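PDB 2PG0: acyl-CoA dehydrogenase from Geobacillus kaustophilus, which probably catalyses the FAD-dependent dehydrogenation of acyl chains, introducing a double bond between their alpha and beta carbons. Local coordinates for residues 345-348 with 352-355; 31-36 with 82-87; 265-270 with 338-343. All coordinates share one frame; numbering follows the deposited sequence.

Along the chain the order is contact 2, contact 3, contact 1. Contact 2 belongs to the helical N-terminal domain, where it joins the start of helix 33-39 to the end of helix 71-84. Contacts 3 and 1 follow each other in the C-terminal domain, with centres about 9 Å apart: the first pairs helices 237-273 and 319-343, the second folds up the loop between helices 319-343 and 354-361. These two touch each other, the same FAD and a second subunit, so this part of the helical domain serves a cofactor site shared between chains. Contact 2 stands about 17 Å from contact 1, centre to centre, and is connected with it through arginines of helix 354-361.

Contact 1: residues 345-348 with 352-355; sequences GGYG and EYEI. With FAD (flavin-adenine dinucleotide), chain D.
Tyr347 and Tyr353 make a local aromatic contact across the loop that joins helix 319-343 to helix 354-361, the glycine-rich loop with which the C-terminal domain of this acyl-CoA dehydrogenase meets the FAD diphosphate. Their side chains lie side by side and point the same way, with ring planes inclined at 51° and centroids 5.4 Å apart. A CH-pi contact joins them as well: Tyr347 CB sits above the middle of one face of the Tyr353 ring, 3.8 Å from its centroid. With CG anti to the carbonyl carbon (chi1 -55°), the Tyr347 ring then runs out next to its neighbour, and CD1 comes within 3.6 Å of Tyr353 CE1. At the root of the pair, Tyr347 O lies 3.4 Å from Tyr353 CB. Next to the tyrosines, the CG2 branch of Ile355 rests on Gly348 CA at 3.7 Å, while its CG1 branch heads away.

The tyrosine pair also borders a subunit interface, since Phe160 of the second subunit meets the Tyr347 ring edge-to-face. Thr130, Ser136 and Thr162 of that subunit hydrogen-bond the same FAD. Gly345, with positive phi, is the first residue to leave the helical conformation, and Gly345 and Gly346, having no side chains, let the main chain come right up to the cofactor: Gly346 N donates to FAD O1P over 2.8 Å, with an angle of 158° at the hydrogen.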
loop_
_atom_site.group_PDB
_atom_site.type_symbol
_atom_site.label_atom_id
_atom_site.label_comp_id
_atom_site.label_asym_id
_atom_site.label_seq_id
_atom_site.Cartn_x
_atom_site.Cartn_y
_atom_site.Cartn_z
ATOM N N GLY A 345 14.993 2.739 15.122
ATOM C CA GLY A 345 15.426 1.453 15.677
ATOM C C GLY A 345 14.807 1.218 17.045
ATOM O O GLY A 345 13.675 1.620 17.290
ATOM N N GLY A 346 15.556 0.573 17.943
ATOM C CA GLY A 346 15.080 0.293 19.303
ATOM C C GLY A 346 14.655 1.549 20.050
ATOM O O GLY A 346 13.729 1.515 20.863
ATOM N N TYR A 347 15.312 2.669 19.741
ATOM C CA TYR A 347 15.034 3.953 20.408
ATOM C C TYR A 347 13.622 4.496 20.172
ATOM O O TYR A 347 13.080 5.192 21.028
ATOM C CB TYR A 347 16.125 4.990 20.071
ATOM C CG TYR A 347 17.486 4.440 20.422
ATOM C CD1 TYR A 347 17.976 4.520 21.728
ATOM C CD2 TYR A 347 18.247 3.768 19.469
ATOM C CE1 TYR A 347 19.224 3.973 22.066
ATOM C CE2 TYR A 347 19.485 3.206 19.801
ATOM C CZ TYR A 347 19.960 3.315 21.100
ATOM O OH TYR A 347 21.180 2.769 21.433
ATOM N N GLY A 348 13.021 4.155 19.037
ATOM C CA GLY A 348 11.647 4.579 18.743
ATOM C C GLY A 348 10.598 3.920 19.628
ATOM O O GLY A 348 9.447 4.373 19.690
ATOM N N GLU A 352 11.530 7.425 26.642
ATOM C CA GLU A 352 12.459 8.548 26.771
ATOM C C GLU A 352 12.629 9.327 25.464
ATOM O O GLU A 352 13.036 10.485 25.487
ATOM C CB GLU A 352 13.815 8.080 27.305
ATOM C CG GLU A 352 13.801 7.725 28.795
ATOM C CD GLU A 352 15.092 7.064 29.244
ATOM O OE1 GLU A 352 16.146 7.738 29.221
ATOM O OE2 GLU A 352 15.057 5.861 29.608
ATOM N N TYR A 353 12.320 8.695 24.329
ATOM C CA TYR A 353 12.333 9.387 23.039
ATOM C C TYR A 353 10.943 9.911 22.688
ATOM O O TYR A 353 9.950 9.182 22.798
ATOM C CB TYR A 353 12.868 8.474 21.928
ATOM C CG TYR A 353 14.384 8.357 21.925
ATOM C CD1 TYR A 353 15.050 7.666 22.939
ATOM C CD2 TYR A 353 15.148 8.940 20.913
ATOM C CE1 TYR A 353 16.428 7.555 22.946
ATOM C CE2 TYR A 353 16.535 8.840 20.917
ATOM C CZ TYR A 353 17.166 8.146 21.937
ATOM O OH TYR A 353 18.543 8.031 21.951
ATOM N N GLU A 354 10.883 11.176 22.265
ATOM C CA GLU A 354 9.612 11.855 21.971
ATOM C C GLU A 354 8.752 11.133 20.926
ATOM O O GLU A 354 7.518 11.149 21.014
ATOM C CB GLU A 354 9.881 13.285 21.515
ATOM C CG GLU A 354 8.643 14.139 21.366
ATOM C CD GLU A 354 8.966 15.521 20.847
ATOM O OE1 GLU A 354 9.872 16.178 21.410
ATOM O OE2 GLU A 354 8.322 15.948 19.875
ATOM N N ILE A 355 9.399 10.511 19.940
ATOM C CA ILE A 355 8.665 9.790 18.890
ATOM C C ILE A 355 7.714 8.711 19.423
ATOM O O ILE A 355 6.662 8.481 18.826
ATOM C CB ILE A 355 9.589 9.227 17.765
ATOM C CG1 ILE A 355 8.767 8.869 16.520
ATOM C CG2 ILE A 355 10.416 8.039 18.242
ATOM C CD1 ILE A 355 7.995 10.060 15.935
HETATM P PA FAD D . 20.177 0.996 14.450
HETATM O O1A FAD D . 20.855 2.258 14.938
HETATM O O2A FAD D . 21.112 -0.126 14.075
HETATM O O5B FAD D . 19.249 1.345 13.180
HETATM C C5B FAD D . 18.220 2.305 13.296
HETATM C C4B FAD D . 17.478 2.359 11.971
HETATM O O4B FAD D . 18.423 2.621 10.953
HETATM C C3B FAD D . 16.817 1.026 11.641
HETATM O O3B FAD D . 15.430 1.194 11.535
HETATM C C2B FAD D . 17.271 0.677 10.249
HETATM O O2B FAD D . 16.154 0.845 9.409
HETATM C C1B FAD D . 18.198 1.795 9.834
HETATM N N9A FAD D . 19.432 1.268 9.221
HETATM C C8A FAD D . 20.623 0.934 9.819
HETATM N N7A FAD D . 21.478 0.500 8.860
HETATM C C5A FAD D . 20.844 0.557 7.663
HETATM C C6A FAD D . 21.231 0.242 6.366
HETATM N N6A FAD D . 22.466 -0.184 6.106
HETATM N N1A FAD D . 20.329 0.413 5.333
HETATM C C2A FAD D . 19.055 0.893 5.566
HETATM N N3A FAD D . 18.678 1.208 6.854
HETATM C C4A FAD D . 19.558 1.042 7.879
HETATM N N1 FAD D . 19.580 -6.779 21.661
HETATM C C2 FAD D . 20.303 -7.834 22.199
HETATM O O2 FAD D . 21.479 -8.007 21.873
HETATM N N3 FAD D . 19.710 -8.685 23.114
HETATM C C4 FAD D . 18.392 -8.489 23.492
HETATM O O4 FAD D . 17.880 -9.252 24.308
HETATM C C4X FAD D . 17.653 -7.434 22.943
HETATM N N5 FAD D . 16.331 -7.229 23.313
HETATM C C5X FAD D . 15.620 -6.166 22.789
HETATM C C6 FAD D . 14.299 -5.967 23.187
HETATM C C7 FAD D . 13.558 -4.910 22.673
HETATM C C7M FAD D . 12.138 -4.744 23.140
HETATM C C8 FAD D . 14.153 -4.044 21.746
HETATM C C8M FAD D . 13.425 -2.886 21.144
HETATM C C9 FAD D . 15.471 -4.242 21.352
HETATM C C9A FAD D . 16.218 -5.306 21.859
HETATM N N10 FAD D . 17.540 -5.519 21.460
HETATM C C10 FAD D . 18.258 -6.570 22.019
HETATM C "C1'" FAD D . 18.208 -4.687 20.378
HETATM C "C2'" FAD D . 17.629 -4.800 18.958
HETATM O "O2'" FAD D . 18.052 -5.987 18.320
HETATM C "C3'" FAD D . 18.080 -3.571 18.161
HETATM O "O3'" FAD D . 17.275 -2.477 18.557
HETATM C "C4'" FAD D . 18.029 -3.740 16.635
HETATM O "O4'" FAD D . 18.955 -4.719 16.207
HETATM C "C5'" FAD D . 18.349 -2.444 15.887
HETATM O "O5'" FAD D . 19.509 -1.833 16.411
HETATM P P FAD D . 19.444 -0.299 16.880
HETATM O O1P FAD D . 18.313 -0.115 17.857
HETATM O O2P FAD D . 20.776 0.126 17.456
HETATM O O3P FAD D . 19.079 0.518 15.533
#

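Contact 2: residues 31-36 with 82-87; sequences PHYNDW and EKVGSS
Tyr33, near the beginning of helix 33-39, reaches from there to Val84, Gly85 and Ser87 where helix 71-84 runs out, a buried junction within the helical N-terminal domain of the acyl-CoA dehydrogenase fold. CG stands anti to the backbone N (chi1 -169°), which carries the ring across to the other segment. Near its base, CD1 meets the CG1 methyl of Val84 at 3.6 Å, and Val84 O lies above the centre of one ring face. Further out, CZ approaches Gly85 CA to 3.5 Å; with no side chain at Gly85, the ring can lie close against the main chain. At the far end, OH accepts a hydrogen bond of 2.9 Å from Ser87 N, with an angle of 158° at the hydrogen, and Ser87 CB sits 3.2 Å from the same oxygen. One helical turn after Tyr33, the Trp36 indole turns back over its own segment: His32 CB and Tyr33 CA both lie over the same face, toward its rim.

Polar partners from outside also reach this junction. Arg357 of helix 354-361 binds Val84 O, and Ser87 OG is hydrogen-bonded to Ala212 N. A water lies 2.8 Å from Ser87 OG; its still closer approach to the phenol is too short to be trusted. The tyrosine is thus apolar packing along most of its length and an acceptor at its end, giving a buried main-chain amide its partner just beyond the helix.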
loop_
_atom_site.group_PDB
_atom_site.type_symbol
_atom_site.label_atom_id
_atom_site.label_comp_id
_atom_site.label_asym_id
_atom_site.label_seq_id
_atom_site.Cartn_x
_atom_site.Cartn_y
_atom_site.Cartn_z
ATOM N N PRO A 31 8.192 22.582 28.667
ATOM C CA PRO A 31 8.928 21.920 29.749
ATOM C C PRO A 31 8.053 21.160 30.743
ATOM O O PRO A 31 8.582 20.329 31.495
ATOM C CB PRO A 31 9.627 23.080 30.474
ATOM C CG PRO A 31 9.322 24.336 29.689
ATOM C CD PRO A 31 8.100 24.039 28.883
ATOM N N HIS A 32 6.753 21.458 30.758
ATOM C CA HIS A 32 5.783 20.887 31.712
ATOM C C HIS A 32 5.032 19.673 31.148
ATOM O O HIS A 32 4.369 18.950 31.896
ATOM C CB HIS A 32 4.700 21.913 32.062
ATOM C CG HIS A 32 5.195 23.140 32.761
ATOM N ND1 HIS A 32 4.971 23.369 34.103
ATOM C CD2 HIS A 32 5.857 24.228 32.298
ATOM C CE1 HIS A 32 5.486 24.539 34.439
ATOM N NE2 HIS A 32 6.041 25.075 33.365
ATOM N N TYR A 33 5.088 19.488 29.831
ATOM C CA TYR A 33 4.202 18.530 29.158
ATOM C C TYR A 33 4.309 17.110 29.717
ATOM O O TYR A 33 3.286 16.467 29.961
ATOM C CB TYR A 33 4.450 18.540 27.652
ATOM C CG TYR A 33 3.420 17.789 26.834
ATOM C CD1 TYR A 33 2.249 18.421 26.411
ATOM C CD2 TYR A 33 3.621 16.453 26.470
ATOM C CE1 TYR A 33 1.302 17.742 25.645
ATOM C CE2 TYR A 33 2.677 15.765 25.699
ATOM C CZ TYR A 33 1.526 16.417 25.295
ATOM O OH TYR A 33 0.594 15.759 24.536
ATOM N N ASN A 34 5.536 16.635 29.928
ATOM C CA ASN A 34 5.763 15.274 30.435
ATOM C C ASN A 34 5.161 15.046 31.826
ATOM O O ASN A 34 4.626 13.967 32.109
ATOM C CB ASN A 34 7.260 14.925 30.421
ATOM C CG ASN A 34 7.833 14.812 29.004
ATOM O OD1 ASN A 34 7.120 14.966 28.011
ATOM N ND2 ASN A 34 9.132 14.539 28.911
ATOM N N ASP A 35 5.238 16.070 32.679
ATOM C CA ASP A 35 4.610 16.036 34.007
ATOM C C ASP A 35 3.086 15.960 33.922
ATOM O O ASP A 35 2.441 15.258 34.707
ATOM C CB ASP A 35 5.011 17.268 34.819
ATOM C CG ASP A 35 6.404 17.162 35.394
ATOM O OD1 ASP A 35 6.992 16.057 35.348
ATOM O OD2 ASP A 35 6.911 18.190 35.910
ATOM N N TRP A 36 2.518 16.688 32.968
ATOM C CA TRP A 36 1.078 16.678 32.764
ATOM C C TRP A 36 0.602 15.280 32.374
ATOM O O TRP A 36 -0.433 14.812 32.846
ATOM C CB TRP A 36 0.691 17.655 31.668
ATOM C CG TRP A 36 0.950 19.093 31.960
ATOM C CD1 TRP A 36 1.231 19.667 33.173
ATOM C CD2 TRP A 36 0.911 20.157 31.009
ATOM N NE1 TRP A 36 1.390 21.030 33.025
ATOM C CE2 TRP A 36 1.187 21.357 31.708
ATOM C CE3 TRP A 36 0.668 20.215 29.630
ATOM C CZ2 TRP A 36 1.228 22.600 31.070
ATOM C CZ3 TRP A 36 0.708 21.452 28.998
ATOM C CH2 TRP A 36 0.987 22.625 29.719
ATOM N N GLU A 82 -0.181 21.727 19.018
ATOM C CA GLU A 82 0.163 20.375 18.565
ATOM C C GLU A 82 1.674 20.169 18.544
ATOM O O GLU A 82 2.164 19.083 18.857
ATOM C CB GLU A 82 -0.457 20.057 17.199
ATOM C CG GLU A 82 -0.287 18.588 16.739
ATOM C CD GLU A 82 -1.003 17.573 17.648
ATOM O OE1 GLU A 82 -2.050 17.903 18.247
ATOM O OE2 GLU A 82 -0.522 16.425 17.750
ATOM N N LYS A 83 2.414 21.222 18.204
ATOM C CA LYS A 83 3.869 21.164 18.258
ATOM C C LYS A 83 4.368 20.799 19.655
ATOM O O LYS A 83 5.403 20.149 19.796
ATOM C CB LYS A 83 4.487 22.472 17.760
ATOM C CG LYS A 83 4.371 22.625 16.243
ATOM C CD LYS A 83 4.921 23.948 15.757
ATOM C CE LYS A 83 4.509 24.214 14.319
ATOM N NZ LYS A 83 5.115 25.495 13.824
ATOM N N VAL A 84 3.621 21.213 20.679
ATOM C CA VAL A 84 3.882 20.752 22.044
ATOM C C VAL A 84 3.417 19.293 22.176
ATOM O O VAL A 84 4.227 18.400 22.427
ATOM C CB VAL A 84 3.211 21.645 23.119
ATOM C CG1 VAL A 84 3.586 21.169 24.536
ATOM C CG2 VAL A 84 3.596 23.130 22.922
ATOM N N GLY A 85 2.121 19.060 21.992
ATOM C CA GLY A 85 1.595 17.684 22.014
ATOM C C GLY A 85 0.092 17.589 21.860
ATOM O O GLY A 85 -0.636 18.546 22.130
ATOM N N SER A 86 -0.366 16.406 21.450
ATOM C CA SER A 86 -1.779 16.164 21.163
ATOM C C SER A 86 -2.684 16.252 22.388
ATOM O O SER A 86 -3.892 16.410 22.247
ATOM C CB SER A 86 -1.942 14.785 20.502
ATOM O OG SER A 86 -1.169 14.702 19.323
ATOM N N SER A 87 -2.122 16.146 23.591
ATOM C CA SER A 87 -2.937 16.279 24.804
ATOM C C SER A 87 -3.508 17.682 24.972
ATOM O O SER A 87 -4.403 17.898 25.786
ATOM C CB SER A 87 -2.167 15.842 26.052
ATOM O OG SER A 87 -2.034 14.427 26.098
HETATM O O HOH W 1 0.203 13.370 24.685
#

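Contact 3: residues 265-270 with 338-343; sequences SLTKQY and AEAMQL. With FAD (flavin-adenine dinucleotide), chain D.
Thr267 and Ala340 mark the nearest approach of two helices that run in nearly the same direction, with segment axes 9.5 Å apart at their closest and crossing at 24°. Their CA atoms are 5.5 Å apart, a close spacing made possible by the small side chains at this level. Both segments are regular helix, and the second is near its end, where Leu343 N still bonds Glu339 O.

The two branches of Thr267 divide the work. OG1, anti to the carbonyl carbon (chi1 -55°), comes within 3.1 Å of Ala340 CB, a tight meeting of a hydroxyl with a methyl. Its polar need is met inside its own helix by Met263 O, so the hydroxyl can face an apolar partner. The CG2 methyl goes the other way, toward Leu343, and rests 3.8 Å from Leu343 CD1 and equally near its CB; the two side chains cross at about a right angle.

These are the long helices 237-273 and 319-343 of the C-terminal helical bundle of the acyl-CoA dehydrogenase fold, with helix 285-313 between them in sequence.

One turn beyond Thr267, the ring of Tyr270 passes Leu343 O obliquely, with CD2 4.0 Å from it. His344 stacks on this ring and also hydrogen-bonds Ala340 O through ND1. The end of helix 319-343 here borders the adenosine ribose of FAD: Leu343 O is 3.4 Å from FAD C4B, while Gln342 NE2 hydrogen-bonds Glu373 OE1 and Ala366 O of the second subunit.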
loop_
_atom_site.group_PDB
_atom_site.type_symbol
_atom_site.label_atom_id
_atom_site.label_comp_id
_atom_site.label_asym_id
_atom_site.label_seq_id
_atom_site.Cartn_x
_atom_site.Cartn_y
_atom_site.Cartn_z
ATOM N N SER A 265 10.293 15.834 11.136
ATOM C CA SER A 265 11.450 16.588 11.624
ATOM C C SER A 265 12.256 15.772 12.639
ATOM O O SER A 265 13.485 15.731 12.572
ATOM C CB SER A 265 11.018 17.927 12.222
ATOM O OG SER A 265 12.162 18.647 12.669
ATOM N N LEU A 266 11.561 15.114 13.561
ATOM C CA LEU A 266 12.208 14.208 14.516
ATOM C C LEU A 266 13.028 13.119 13.826
ATOM O O LEU A 266 14.165 12.846 14.221
ATOM C CB LEU A 266 11.163 13.550 15.417
ATOM C CG LEU A 266 10.572 14.416 16.523
ATOM C CD1 LEU A 266 9.443 13.633 17.179
ATOM C CD2 LEU A 266 11.636 14.798 17.541
ATOM N N THR A 267 12.442 12.501 12.802
ATOM C CA THR A 267 13.067 11.367 12.120
ATOM C C THR A 267 14.268 11.825 11.300
ATOM O O THR A 267 15.334 11.201 11.344
ATOM C CB THR A 267 12.059 10.649 11.199
ATOM O OG1 THR A 267 10.911 10.281 11.968
ATOM C CG2 THR A 267 12.670 9.399 10.583
ATOM N N LYS A 268 14.092 12.919 10.570
ATOM C CA LYS A 268 15.165 13.444 9.726
ATOM C C LYS A 268 16.381 13.777 10.580
ATOM O O LYS A 268 17.510 13.391 10.245
ATOM C CB LYS A 268 14.699 14.679 8.959
ATOM C CG LYS A 268 15.743 15.236 7.991
ATOM C CD LYS A 268 15.123 16.242 7.025
ATOM C CE LYS A 268 14.684 17.517 7.736
ATOM N NZ LYS A 268 13.753 18.354 6.899
ATOM N N GLN A 269 16.142 14.479 11.688
ATOM C CA GLN A 269 17.225 14.852 12.595
ATOM C C GLN A 269 17.897 13.628 13.200
ATOM O O GLN A 269 19.126 13.583 13.301
ATOM C CB GLN A 269 16.737 15.826 13.673
ATOM C CG GLN A 269 16.475 17.247 13.119
ATOM C CD GLN A 269 17.563 17.731 12.139
ATOM O OE1 GLN A 269 18.754 17.789 12.484
ATOM N NE2 GLN A 269 17.153 18.083 10.915
ATOM N N TYR A 270 17.105 12.625 13.574
ATOM C CA TYR A 270 17.679 11.407 14.143
ATOM C C TYR A 270 18.607 10.667 13.179
ATOM O O TYR A 270 19.743 10.348 13.531
ATOM C CB TYR A 270 16.605 10.453 14.682
ATOM C CG TYR A 270 17.230 9.273 15.387
ATOM C CD1 TYR A 270 17.713 9.406 16.693
ATOM C CD2 TYR A 270 17.373 8.034 14.746
ATOM C CE1 TYR A 270 18.310 8.334 17.351
ATOM C CE2 TYR A 270 17.976 6.952 15.402
ATOM C CZ TYR A 270 18.440 7.118 16.703
ATOM O OH TYR A 270 19.045 6.076 17.378
ATOM N N ALA A 338 4.509 5.362 11.811
ATOM C CA ALA A 338 5.036 4.004 11.667
ATOM C C ALA A 338 6.452 3.998 11.088
ATOM O O ALA A 338 7.320 3.248 11.554
ATOM C CB ALA A 338 4.097 3.144 10.799
ATOM N N GLU A 339 6.671 4.824 10.066
ATOM C CA GLU A 339 8.000 5.007 9.480
ATOM C C GLU A 339 8.981 5.590 10.494
ATOM O O GLU A 339 10.115 5.113 10.619
ATOM C CB GLU A 339 7.914 5.924 8.252
ATOM C CG GLU A 339 7.344 5.249 7.029
ATOM C CD GLU A 339 8.347 4.323 6.376
ATOM O OE1 GLU A 339 9.139 4.811 5.552
ATOM O OE2 GLU A 339 8.343 3.110 6.691
ATOM N N ALA A 340 8.533 6.618 11.215
ATOM C CA ALA A 340 9.347 7.272 12.246
ATOM C C ALA A 340 9.806 6.304 13.347
ATOM O O ALA A 340 10.994 6.266 13.672
ATOM C CB ALA A 340 8.593 8.462 12.848
ATOM N N MET A 341 8.884 5.527 13.924
ATOM C CA MET A 341 9.288 4.556 14.945
ATOM C C MET A 341 10.363 3.623 14.386
ATOM O O MET A 341 11.420 3.460 15.001
ATOM C CB MET A 341 8.114 3.741 15.516
ATOM C CG MET A 341 8.554 2.790 16.684
ATOM S SD MET A 341 7.288 1.596 17.199
ATOM C CE MET A 341 6.426 2.682 18.329
ATOM N N GLN A 342 10.096 3.043 13.216
ATOM C CA GLN A 342 11.003 2.064 12.603
ATOM C C GLN A 342 12.391 2.639 12.332
ATOM O O GLN A 342 13.404 1.998 12.611
ATOM C CB GLN A 342 10.408 1.483 11.313
ATOM C CG GLN A 342 11.249 0.334 10.684
ATOM C CD GLN A 342 11.279 -0.947 11.522
ATOM O OE1 GLN A 342 10.419 -1.162 12.375
ATOM N NE2 GLN A 342 12.272 -1.808 11.271
ATOM N N LEU A 343 12.434 3.858 11.808
ATOM C CA LEU A 343 13.709 4.482 11.483
ATOM C C LEU A 343 14.540 4.883 12.706
ATOM O O LEU A 343 15.734 5.163 12.575
ATOM C CB LEU A 343 13.507 5.653 10.521
ATOM C CG LEU A 343 13.129 5.220 9.100
ATOM C CD1 LEU A 343 12.616 6.407 8.286
ATOM C CD2 LEU A 343 14.309 4.522 8.397
HETATM P PA FAD D . 20.177 0.996 14.450
HETATM O O1A FAD D . 20.855 2.258 14.938
HETATM O O2A FAD D . 21.112 -0.126 14.075
HETATM O O5B FAD D . 19.249 1.345 13.180
HETATM C C5B FAD D . 18.220 2.305 13.296
HETATM C C4B FAD D . 17.478 2.359 11.971
HETATM O O4B FAD D . 18.423 2.621 10.953
HETATM C C3B FAD D . 16.817 1.026 11.641
HETATM O O3B FAD D . 15.430 1.194 11.535
HETATM C C2B FAD D . 17.271 0.677 10.249
HETATM O O2B FAD D . 16.154 0.845 9.409
HETATM C C1B FAD D . 18.198 1.795 9.834
HETATM N N9A FAD D . 19.432 1.268 9.221
HETATM C C8A FAD D . 20.623 0.934 9.819
HETATM N N7A FAD D . 21.478 0.500 8.860
HETATM C C5A FAD D . 20.844 0.557 7.663
HETATM C C6A FAD D . 21.231 0.242 6.366
HETATM N N6A FAD D . 22.466 -0.184 6.106
HETATM N N1A FAD D . 20.329 0.413 5.333
HETATM C C2A FAD D . 19.055 0.893 5.566
HETATM N N3A FAD D . 18.678 1.208 6.854
HETATM C C4A FAD D . 19.558 1.042 7.879
HETATM N N1 FAD D . 19.580 -6.779 21.661
HETATM C C2 FAD D . 20.303 -7.834 22.199
HETATM O O2 FAD D . 21.479 -8.007 21.873
HETATM N N3 FAD D . 19.710 -8.685 23.114
HETATM C C4 FAD D . 18.392 -8.489 23.492
HETATM O O4 FAD D . 17.880 -9.252 24.308
HETATM C C4X FAD D . 17.653 -7.434 22.943
HETATM N N5 FAD D . 16.331 -7.229 23.313
HETATM C C5X FAD D . 15.620 -6.166 22.789
HETATM C C6 FAD D . 14.299 -5.967 23.187
HETATM C C7 FAD D . 13.558 -4.910 22.673
HETATM C C7M FAD D . 12.138 -4.744 23.140
HETATM C C8 FAD D . 14.153 -4.044 21.746
HETATM C C8M FAD D . 13.425 -2.886 21.144
HETATM C C9 FAD D . 15.471 -4.242 21.352
HETATM C C9A FAD D . 16.218 -5.306 21.859
HETATM N N10 FAD D . 17.540 -5.519 21.460
HETATM C C10 FAD D . 18.258 -6.570 22.019
HETATM C "C1'" FAD D . 18.208 -4.687 20.378
HETATM C "C2'" FAD D . 17.629 -4.800 18.958
HETATM O "O2'" FAD D . 18.052 -5.987 18.320
HETATM C "C3'" FAD D . 18.080 -3.571 18.161
HETATM O "O3'" FAD D . 17.275 -2.477 18.557
HETATM C "C4'" FAD D . 18.029 -3.740 16.635
HETATM O "O4'" FAD D . 18.955 -4.719 16.207
HETATM C "C5'" FAD D . 18.349 -2.444 15.887
HETATM O "O5'" FAD D . 19.509 -1.833 16.411
HETATM P P FAD D . 19.444 -0.299 16.880
HETATM O O1P FAD D . 18.313 -0.115 17.857
HETATM O O2P FAD D . 20.776 0.126 17.456
HETATM O O3P FAD D . 19.079 0.518 15.533
#